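Local atomic coordinates of heme-binding protein A (Haemophilus parasuis 29755, PDB entry 3TPA), a protein that probably binds glutathione as the extracytoplasmic solute-binding component of an ABC-type uptake system, although its name refers to heme. Residues K20-I25 against S163-E168; L271-L276 against S476-F481; L292-D297 against Q330-L335. The protein carries 1 engineered substitution. One frame throughout, in Å; residues are numbered along the deposited sequence.

Contact 1. Residues K20-I25 against S163-E168; sequences KLSPAI and SIYSKE
Pro23 and Ser163 mark the nearest approach of the two backbones, with CA atoms 6.8 Å apart, where a short 3-10 turn at Pro23-Ala24 passes the irregular chain leading into helix 167-175. The side chain of Tyr165 bridges the gap, pushing its hydroxyl into the turn. Two bonds of opposite sense grip this oxygen. Tyr165 OH gives its proton to Ser22 OG at 2.7 Å, and it accepts the backbone N-H of Ala24 (N to OH 3.0 Å) in a nearly straight bond of 173°. Donating one way and accepting the other satisfies the buried phenol and fixes where the end of the ring lies. Ser22 OG sits at the ring edge, near its plane; its position anti to the Ser22 backbone N (chi1 172°) turns it to meet the phenol, and a second bond joins it to Asp183. The Pro23 ring runs antiparallel alongside the phenol, its CD 3.3 Å from Tyr165 OH; the proline N, with no hydrogen to share, makes no bond to it. The methyl CB of Ala24 lies obliquely to the ring, 4.1 Å from Tyr165 CE2. To one side of the phenol, Ser163 OG touches Pro23 CG at 3.7 Å; this oxygen is bonded to Asp160 O and Arg42. Tyr40 meets the Tyr165 ring as well. The loop following strand 9-14 of the mixed sheet is thus joined to the chain entering helix 167-175, which Ser166 caps at its N terminus; this is consistent with the layout of family 5 solute-binding proteins, in which an additional domain packs on the first lobe.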
# COMPACT_ATOMS: atom_id res chain seq x y z
N LYS A 20 -8.38 -7.32 14.04
CA LYS A 20 -8.53 -8.66 13.46
C LYS A 20 -7.20 -9.39 13.32
O LYS A 20 -6.24 -8.83 12.82
CB LYS A 20 -9.23 -8.53 12.10
CG LYS A 20 -10.74 -8.37 12.23
CD LYS A 20 -11.32 -7.67 11.03
CE LYS A 20 -12.76 -7.24 11.29
NZ LYS A 20 -13.20 -6.24 10.28
N LEU A 21 -7.15 -10.65 13.76
CA LEU A 21 -5.94 -11.46 13.58
C LEU A 21 -6.07 -12.44 12.41
O LEU A 21 -5.51 -13.54 12.44
CB LEU A 21 -5.60 -12.21 14.86
CG LEU A 21 -5.21 -11.32 16.05
CD1 LEU A 21 -5.18 -12.14 17.32
CD2 LEU A 21 -3.87 -10.62 15.82
N SER A 22 -6.81 -12.03 11.39
CA SER A 22 -7.05 -12.87 10.22
C SER A 22 -6.88 -12.03 8.97
O SER A 22 -7.76 -11.23 8.65
CB SER A 22 -8.46 -13.46 10.26
OG SER A 22 -8.80 -14.14 9.06
N PRO A 23 -5.74 -12.18 8.27
CA PRO A 23 -5.45 -11.34 7.10
C PRO A 23 -6.49 -11.34 6.00
O PRO A 23 -6.67 -10.31 5.38
CB PRO A 23 -4.11 -11.89 6.56
CG PRO A 23 -3.82 -13.12 7.33
CD PRO A 23 -4.61 -13.06 8.61
N ALA A 24 -7.18 -12.46 5.76
CA ALA A 24 -8.15 -12.50 4.66
C ALA A 24 -9.26 -11.46 4.84
O ALA A 24 -9.81 -10.94 3.86
CB ALA A 24 -8.76 -13.91 4.53
N ILE A 25 -9.60 -11.15 6.09
CA ILE A 25 -10.76 -10.29 6.37
C ILE A 25 -10.43 -8.96 7.03
O ILE A 25 -11.27 -8.36 7.70
CB ILE A 25 -11.83 -11.02 7.23
CG1 ILE A 25 -11.23 -11.46 8.57
CG2 ILE A 25 -12.37 -12.24 6.50
CD1 ILE A 25 -12.25 -11.99 9.56
N SER A 163 -2.49 -14.79 2.50
CA SER A 163 -1.82 -15.71 3.40
C SER A 163 -2.51 -17.06 3.34
O SER A 163 -3.72 -17.14 3.16
CB SER A 163 -1.89 -15.20 4.84
OG SER A 163 -1.08 -14.06 5.00
N ILE A 164 -1.73 -18.13 3.48
CA ILE A 164 -2.29 -19.47 3.35
C ILE A 164 -2.64 -20.03 4.72
O ILE A 164 -1.76 -20.18 5.59
CB ILE A 164 -1.32 -20.41 2.61
CG1 ILE A 164 -0.97 -19.85 1.22
CG2 ILE A 164 -1.90 -21.81 2.50
CD1 ILE A 164 -2.16 -19.57 0.33
N TYR A 165 -3.93 -20.29 4.91
CA TYR A 165 -4.48 -20.91 6.11
C TYR A 165 -4.46 -22.44 6.00
O TYR A 165 -4.23 -23.01 4.93
CB TYR A 165 -5.94 -20.51 6.28
CG TYR A 165 -6.19 -19.04 6.58
CD1 TYR A 165 -6.76 -18.65 7.80
CD2 TYR A 165 -5.88 -18.06 5.65
CE1 TYR A 165 -7.01 -17.29 8.08
CE2 TYR A 165 -6.12 -16.73 5.91
CZ TYR A 165 -6.69 -16.34 7.12
OH TYR A 165 -6.92 -15.00 7.36
N SER A 166 -4.75 -23.10 7.11
CA SER A 166 -4.76 -24.55 7.15
C SER A 166 -6.19 -25.04 6.95
O SER A 166 -7.06 -24.73 7.75
CB SER A 166 -4.25 -25.05 8.50
OG SER A 166 -4.60 -26.41 8.68
N LYS A 167 -6.43 -25.80 5.90
CA LYS A 167 -7.76 -26.37 5.72
C LYS A 167 -8.03 -27.47 6.74
O LYS A 167 -9.16 -27.65 7.17
CB LYS A 167 -7.95 -26.90 4.29
CG LYS A 167 -9.36 -27.47 4.03
CD LYS A 167 -9.47 -28.04 2.62
CE LYS A 167 -10.92 -28.33 2.23
NZ LYS A 167 -11.57 -29.36 3.06
N GLU A 168 -6.99 -28.19 7.15
CA GLU A 168 -7.19 -29.24 8.15
C GLU A 168 -7.75 -28.63 9.44
O GLU A 168 -8.74 -29.11 10.01
CB GLU A 168 -5.88 -30.00 8.42
CG GLU A 168 -6.02 -31.12 9.44
CD GLU A 168 -4.86 -32.10 9.41
OE1 GLU A 168 -3.74 -31.73 8.99
OE2 GLU A 168 -5.08 -33.26 9.82

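Contact 2. Residues L271-L276 against S476-F481; sequences LAYIGL and SPIIPF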
# COMPACT_ATOMS: atom_id res chain seq x y z
N LEU A 271 1.01 9.23 -3.38
CA LEU A 271 1.17 10.51 -4.07
C LEU A 271 0.12 11.47 -3.57
O LEU A 271 -1.07 11.13 -3.53
CB LEU A 271 0.99 10.35 -5.59
CG LEU A 271 1.04 11.64 -6.43
CD1 LEU A 271 2.43 12.28 -6.33
CD2 LEU A 271 0.66 11.40 -7.92
N ALA A 272 0.55 12.66 -3.18
CA ALA A 272 -0.38 13.72 -2.84
C ALA A 272 -0.31 14.66 -4.01
O ALA A 272 0.78 14.99 -4.47
CB ALA A 272 0.08 14.43 -1.57
N TYR A 273 -1.45 15.09 -4.51
CA TYR A 273 -1.46 15.90 -5.73
C TYR A 273 -2.61 16.88 -5.71
O TYR A 273 -3.51 16.76 -4.90
CB TYR A 273 -1.58 15.00 -6.97
CG TYR A 273 -2.84 14.17 -7.03
CD1 TYR A 273 -3.99 14.65 -7.64
CD2 TYR A 273 -2.88 12.90 -6.47
CE1 TYR A 273 -5.15 13.88 -7.71
CE2 TYR A 273 -4.02 12.12 -6.54
CZ TYR A 273 -5.15 12.61 -7.15
OH TYR A 273 -6.29 11.85 -7.20
N ILE A 274 -2.58 17.84 -6.62
CA ILE A 274 -3.73 18.69 -6.84
C ILE A 274 -4.46 18.12 -8.06
O ILE A 274 -3.89 18.04 -9.14
CB ILE A 274 -3.32 20.15 -7.12
CG1 ILE A 274 -2.52 20.74 -5.96
CG2 ILE A 274 -4.53 21.02 -7.46
CD1 ILE A 274 -3.30 20.82 -4.61
N GLY A 275 -5.70 17.70 -7.89
CA GLY A 275 -6.47 17.15 -9.00
C GLY A 275 -7.05 18.33 -9.76
O GLY A 275 -7.39 19.34 -9.14
N LEU A 276 -7.14 18.22 -11.08
CA LEU A 276 -7.78 19.25 -11.89
C LEU A 276 -8.85 18.61 -12.77
O LEU A 276 -8.57 17.68 -13.54
CB LEU A 276 -6.75 19.95 -12.77
CG LEU A 276 -5.59 20.65 -12.05
CD1 LEU A 276 -4.55 21.18 -13.07
CD2 LEU A 276 -6.13 21.77 -11.18
N SER A 476 -0.39 17.38 -18.07
CA SER A 476 -0.58 17.91 -16.71
C SER A 476 -2.02 17.85 -16.16
O SER A 476 -2.53 18.86 -15.68
CB SER A 476 -0.05 19.35 -16.62
OG SER A 476 0.01 19.80 -15.27
N PRO A 477 -2.68 16.67 -16.22
CA PRO A 477 -4.07 16.63 -15.71
C PRO A 477 -4.20 16.72 -14.18
O PRO A 477 -5.25 17.13 -13.66
CB PRO A 477 -4.57 15.26 -16.21
CG PRO A 477 -3.36 14.45 -16.41
CD PRO A 477 -2.28 15.40 -16.85
N ILE A 478 -3.16 16.30 -13.48
CA ILE A 478 -3.04 16.56 -12.05
C ILE A 478 -1.65 17.11 -11.84
O ILE A 478 -0.79 16.97 -12.71
CB ILE A 478 -3.22 15.30 -11.17
CG1 ILE A 478 -2.07 14.30 -11.37
CG2 ILE A 478 -4.60 14.61 -11.41
CD1 ILE A 478 -2.16 13.10 -10.42
N ILE A 479 -1.43 17.75 -10.70
CA ILE A 479 -0.13 18.30 -10.36
C ILE A 479 0.41 17.51 -9.17
O ILE A 479 0.03 17.78 -8.04
CB ILE A 479 -0.27 19.78 -9.97
CG1 ILE A 479 -0.88 20.59 -11.12
CG2 ILE A 479 1.08 20.37 -9.56
CD1 ILE A 479 -1.45 21.93 -10.72
N PRO A 480 1.28 16.53 -9.43
CA PRO A 480 1.91 15.82 -8.32
C PRO A 480 2.75 16.77 -7.50
O PRO A 480 3.43 17.61 -8.08
CB PRO A 480 2.83 14.81 -9.03
CG PRO A 480 2.15 14.60 -10.40
CD PRO A 480 1.73 16.01 -10.74
N PHE A 481 2.71 16.67 -6.17
CA PHE A 481 3.63 17.47 -5.36
C PHE A 481 4.41 16.74 -4.25
O PHE A 481 5.47 17.20 -3.85
CB PHE A 481 2.95 18.74 -4.81
CG PHE A 481 1.79 18.48 -3.87
CD1 PHE A 481 2.03 18.17 -2.53
CD2 PHE A 481 0.47 18.58 -4.32
CE1 PHE A 481 0.97 17.95 -1.65
CE2 PHE A 481 -0.60 18.36 -3.45
CZ PHE A 481 -0.35 18.03 -2.11
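Ile274 and Ile479 exchange two backbone bonds, Ile274 N to Ile479 O at 3.0 Å and Ile479 N to Ile274 O at 2.9 Å, making the hydrogen-bonded pair of an antiparallel strand pairing. Phe481 N to Ala272 O continues the register, whereas Leu276 N to Pro477 O is weak at 3.4 Å. Of the flanking non-hydrogen-bonded pairs, Tyr273 with Pro480 and Gly275 with Ile478, the three side chains lie on one face of the sheet, Gly275 adding none. There Ile478 CD1 rests over the Tyr273 ring, 3.8 Å from its centroid, in a CH-pi contact; CG1 of Ile478 lies between its own backbone N and carbonyl carbon (chi1 67°), which carries the methyl across the ring. Leu271 CD2 meets the same methyl tip to tip. The Phe481 ring folds back over its partner strand, with Ala272 O 3.5 Å above the ring centre and Ala272 CB 3.6 Å from Phe481 CE1. Ile274 crosses Phe481 at about a right angle, its CD1 meeting Phe481 CE2. Farther out, Phe472 of helix 458-475 packs on Ile478 and Pro480, helix 286-294 touches Leu276 and Ile479, helix 298-306 covers Phe481, and strand 407-413 pairs with the other side of strand 261-276.

Contact 3. Residues L292-D297 against Q330-L335; sequences LHHATD and QYEFNL
His293, His294 and Tyr331 build an aromatic cluster at the C-terminal end of helix 286-294. Tyr331 CB stands almost centrally over the imidazole of His294, 3.7 Å from its centroid, and the tyrosine ring turns an edge toward that same imidazole in an offset edge-to-face pair with planes at 86°. Toward His293 the tyrosine ring is oblique: Tyr331 CD2 lies above one face of that imidazole, nearer the rim, 3.3 Å from His293 ND1. ND1 itself is hydrogen-bonded to Ser476 OG and NE2 to Lys298, while Tyr331 OH bonds to Gln473 O. The bond from His294 ND1, which donates in its ring plane to Glu332 O at 2.6 Å and within the carbonyl plane, probably holds the imidazole in its rotation. Beside it, Asn334 N bonds to His294 O at 3.0 Å, which sets the end of helix 286-294 against the start of helix 335-344: Asn334 is the N-cap residue of the latter and its side chain caps Lys337 N. Phe333 extends its ring (chi1 176°, CG opposite the backbone N) to lay one face against Asp297, whose CB lies over the ring centre in a CH-pi contact (3.8 Å from CB to centroid). The Asp297 carboxylate stacks on the ring with planes 18° apart, OD2 lying 3.5 Å from Phe333 CE2, while OD1 caps the N terminus of helix 298-306 at Ala300. Water 1 bridges Thr296 O and Tyr331 O. At the start of helix 335-344, Ala295 CB meets Leu335 CD2 at 3.6 Å, a small apolar patch continued by Ala338 and by Trp379 of helix 368-381.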
# COMPACT_ATOMS: atom_id res chain seq x y z
N LEU A 292 -1.02 26.53 -13.97
CA LEU A 292 -1.29 26.25 -12.55
C LEU A 292 -0.20 25.40 -11.95
O LEU A 292 0.09 25.50 -10.76
CB LEU A 292 -2.63 25.52 -12.43
CG LEU A 292 -3.79 26.38 -12.90
CD1 LEU A 292 -5.09 25.64 -12.79
CD2 LEU A 292 -3.82 27.72 -12.12
N HIS A 293 0.40 24.55 -12.78
CA HIS A 293 1.50 23.66 -12.37
C HIS A 293 2.74 24.52 -12.09
O HIS A 293 3.38 24.38 -11.05
CB HIS A 293 1.76 22.62 -13.47
CG HIS A 293 2.50 21.41 -13.00
ND1 HIS A 293 2.24 20.13 -13.49
CD2 HIS A 293 3.49 21.26 -12.09
CE1 HIS A 293 3.04 19.27 -12.90
NE2 HIS A 293 3.82 19.93 -12.04
N HIS A 294 3.06 25.44 -12.99
CA HIS A 294 4.15 26.39 -12.76
C HIS A 294 3.94 27.25 -11.53
O HIS A 294 4.89 27.71 -10.93
CB HIS A 294 4.37 27.33 -13.97
CG HIS A 294 5.18 26.73 -15.07
ND1 HIS A 294 6.52 26.43 -14.93
CD2 HIS A 294 4.85 26.37 -16.33
CE1 HIS A 294 6.97 25.91 -16.06
NE2 HIS A 294 5.98 25.87 -16.93
N ALA A 295 2.68 27.47 -11.15
CA ALA A 295 2.36 28.30 -10.00
C ALA A 295 2.07 27.48 -8.75
O ALA A 295 1.40 27.95 -7.85
CB ALA A 295 1.18 29.22 -10.31
N THR A 296 2.57 26.25 -8.72
CA THR A 296 2.45 25.38 -7.56
C THR A 296 3.84 25.26 -6.94
O THR A 296 4.75 24.67 -7.53
CB THR A 296 1.87 23.97 -7.93
OG1 THR A 296 0.58 24.12 -8.54
CG2 THR A 296 1.70 23.09 -6.68
N ASP A 297 4.01 25.86 -5.77
CA ASP A 297 5.28 25.88 -5.06
C ASP A 297 5.40 24.58 -4.26
O ASP A 297 4.99 24.53 -3.11
CB ASP A 297 5.33 27.07 -4.09
CG ASP A 297 6.74 27.40 -3.62
OD1 ASP A 297 7.61 26.51 -3.66
OD2 ASP A 297 6.97 28.55 -3.18
N GLN A 330 10.07 18.90 -15.84
CA GLN A 330 9.26 19.48 -14.77
C GLN A 330 8.76 20.87 -15.15
O GLN A 330 9.41 21.59 -15.94
CB GLN A 330 10.07 19.59 -13.47
CG GLN A 330 10.53 18.25 -12.92
CD GLN A 330 9.36 17.34 -12.59
OE1 GLN A 330 8.53 17.67 -11.74
NE2 GLN A 330 9.27 16.21 -13.27
N TYR A 331 7.62 21.26 -14.59
CA TYR A 331 7.15 22.63 -14.73
C TYR A 331 7.64 23.38 -13.50
O TYR A 331 6.95 23.45 -12.49
CB TYR A 331 5.63 22.69 -14.83
CG TYR A 331 5.05 21.89 -16.00
CD1 TYR A 331 4.99 22.42 -17.28
CD2 TYR A 331 4.56 20.60 -15.80
CE1 TYR A 331 4.46 21.68 -18.34
CE2 TYR A 331 4.04 19.89 -16.84
CZ TYR A 331 3.99 20.42 -18.10
OH TYR A 331 3.46 19.67 -19.11
N GLU A 332 8.85 23.93 -13.58
CA GLU A 332 9.45 24.58 -12.42
C GLU A 332 8.58 25.72 -11.89
O GLU A 332 7.84 26.33 -12.65
CB GLU A 332 10.84 25.10 -12.76
CG GLU A 332 10.85 26.38 -13.60
CD GLU A 332 10.55 26.15 -15.08
OE1 GLU A 332 10.42 24.98 -15.54
OE2 GLU A 332 10.43 27.16 -15.80
N PHE A 333 8.66 25.99 -10.59
CA PHE A 333 7.85 27.04 -9.98
C PHE A 333 8.35 28.42 -10.43
O PHE A 333 9.48 28.81 -10.17
CB PHE A 333 7.81 26.92 -8.44
CG PHE A 333 7.05 28.06 -7.76
CD1 PHE A 333 5.68 28.17 -7.89
CD2 PHE A 333 7.73 29.01 -7.00
CE1 PHE A 333 4.99 29.23 -7.27
CE2 PHE A 333 7.05 30.05 -6.37
CZ PHE A 333 5.69 30.17 -6.51
N ASN A 334 7.48 29.12 -11.16
CA ASN A 334 7.81 30.40 -11.76
C ASN A 334 6.51 31.11 -12.06
O ASN A 334 5.82 30.79 -13.04
CB ASN A 334 8.61 30.18 -13.05
CG ASN A 334 9.07 31.49 -13.70
OD1 ASN A 334 8.42 32.52 -13.60
ND2 ASN A 334 10.21 31.43 -14.37
N LEU A 335 6.15 32.07 -11.21
CA LEU A 335 4.88 32.78 -11.36
C LEU A 335 4.84 33.62 -12.64
O LEU A 335 3.80 33.70 -13.31
CB LEU A 335 4.59 33.63 -10.12
CG LEU A 335 4.32 32.85 -8.81
CD1 LEU A 335 4.10 33.79 -7.65
CD2 LEU A 335 3.13 31.89 -8.93
O HOH W 1 6.13 23.65 -9.82

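From the N terminus, contact 1 opens in the loop after strand 9-14 and closes when the chain reaches helix 167-175, before either other contact begins. Contact 2 then opens on strand 261-276 and closes some 200 residues later on strand 478-491, bringing the late chain back into the six-stranded mixed sheet. Contact 3 is nested within that loop, joining the end of helix 286-294 to the loop before helix 335-344. Contacts 2 and 3 touch: Ser476 OG lies 2.9 Å from His293 ND1, a probable hydrogen bond, and Ile479 packs on the helix end. Contact 1 stands apart across the chain's centre, about 23 Å from contact 2 between nearest atoms.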